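Local coordinates for beta-phenylalanine aminotransferase (PDB 4AO9), which transfers the amino group of beta-phenylalanine, probably to a keto acid, using bound pyridoxal-5'-phosphate as the carrier, at residues Ala245-Glu248 / Ser249-Gln252. Residues are numbered along the deposited sequence; the frame is centred on the assembly and turned at random.
Sequences ALRE and SATQ
Ala245 and Ser249, Leu246 and Ala250, Arg247 and Thr251, and Glu248 and Gln252 are joined by successive i to i+4 backbone bonds of one alpha-helix; the first, Ser249 N to Ala245 O, and the last, Gln252 N to Glu248 O, both measure 2.9 Å. Ser249 adds a second bond to its own turn: OG, standing anti to the carbonyl carbon (chi1 -61°), folds back to donate to Ala245 O at 2.8 Å. That carbonyl oxygen is thus gripped by two donors of one residue, Ser249 N and Ser249 OG, which arrive from opposite faces of its plane. An alanine in place of Ser249 would probably leave Ala245 O with the backbone N-H of this residue but without the hydroxyl donor on the other face of its plane. Two residues on, Thr251 OG1 lies 3.1 Å from Arg247 O. The helix, residues 240-253, belongs to the large, PLP-binding domain of the fold type I architecture to which class-III aminotransferases belong, and leads into the central-sheet strand 256-260. Leu246 packs on Leu257 of the strand and on Ala210 of helix 207-216, which Ala245 and Ser249 also touch, at Arg211 and Ile214. Arg247 leaves the helix with CG anti to its backbone N (chi1 172°), then bends at chi2 and chi3, which carries the guanidinium along the helix to Thr251. There NH2 comes within 3.1 Å of Thr251 OG1, approaching obliquely, and within 3.9 Å of Ala250 CB. NH1 is held by a salt bridge to Asp281 and a hydrogen bond to the Arg279 carbonyl, which probably limit the rotation of the guanidinium. Glu248, extended beyond CG, divides its carboxylate: OE1 forms a salt bridge with Arg211, while OE2 accepts a hydrogen bond from Gln244 NE2.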
# COMPACT_ATOMS: atom_id res chain seq x y z
N ALA A 245 -9.76 20.11 22.83
CA ALA A 245 -11.12 20.37 22.38
C ALA A 245 -11.63 19.24 21.48
O ALA A 245 -12.80 18.86 21.57
CB ALA A 245 -11.22 21.72 21.66
N LEU A 246 -10.75 18.69 20.64
CA LEU A 246 -11.15 17.56 19.79
C LEU A 246 -11.48 16.31 20.59
O LEU A 246 -12.48 15.64 20.33
CB LEU A 246 -10.03 17.25 18.77
CG LEU A 246 -9.65 18.38 17.82
CD1 LEU A 246 -8.71 17.84 16.75
CD2 LEU A 246 -10.86 19.08 17.19
N ARG A 247 -10.64 15.99 21.58
CA ARG A 247 -10.87 14.84 22.44
C ARG A 247 -12.19 15.01 23.20
O ARG A 247 -13.02 14.10 23.22
CB ARG A 247 -9.68 14.63 23.39
CG ARG A 247 -9.88 13.56 24.48
CD ARG A 247 -9.89 12.13 23.93
NE ARG A 247 -11.19 11.78 23.33
CZ ARG A 247 -11.43 10.67 22.64
NH1 ARG A 247 -10.46 9.78 22.41
NH2 ARG A 247 -12.64 10.45 22.14
N GLU A 248 -12.39 16.19 23.79
CA GLU A 248 -13.60 16.43 24.56
C GLU A 248 -14.86 16.38 23.71
O GLU A 248 -15.86 15.77 24.10
CB GLU A 248 -13.50 17.74 25.32
CG GLU A 248 -12.53 17.67 26.48
CD GLU A 248 -12.26 19.01 27.15
OE1 GLU A 248 -12.91 20.02 26.80
OE2 GLU A 248 -11.37 19.03 28.04
N SER A 249 -14.81 17.04 22.55
CA SER A 249 -15.96 17.11 21.64
C SER A 249 -16.31 15.73 21.08
O SER A 249 -17.49 15.36 21.04
CB SER A 249 -15.69 18.12 20.52
OG SER A 249 -15.47 19.42 21.05
N ALA A 250 -15.30 14.97 20.65
CA ALA A 250 -15.53 13.62 20.15
C ALA A 250 -16.21 12.76 21.22
O ALA A 250 -17.20 12.10 20.95
CB ALA A 250 -14.23 12.99 19.68
N THR A 251 -15.68 12.79 22.44
CA THR A 251 -16.30 12.05 23.53
C THR A 251 -17.74 12.49 23.77
O THR A 251 -18.63 11.65 23.92
CB THR A 251 -15.46 12.16 24.80
OG1 THR A 251 -14.17 11.58 24.53
CG2 THR A 251 -16.11 11.42 25.95
N GLN A 252 -17.97 13.80 23.79
CA GLN A 252 -19.31 14.32 24.05
C GLN A 252 -20.35 13.82 23.06
O GLN A 252 -21.47 13.47 23.45
CB GLN A 252 -19.31 15.85 24.06
CG GLN A 252 -20.68 16.45 24.41
CD GLN A 252 -20.73 17.96 24.33
OE1 GLN A 252 -21.62 18.53 23.69
NE2 GLN A 252 -19.79 18.63 24.99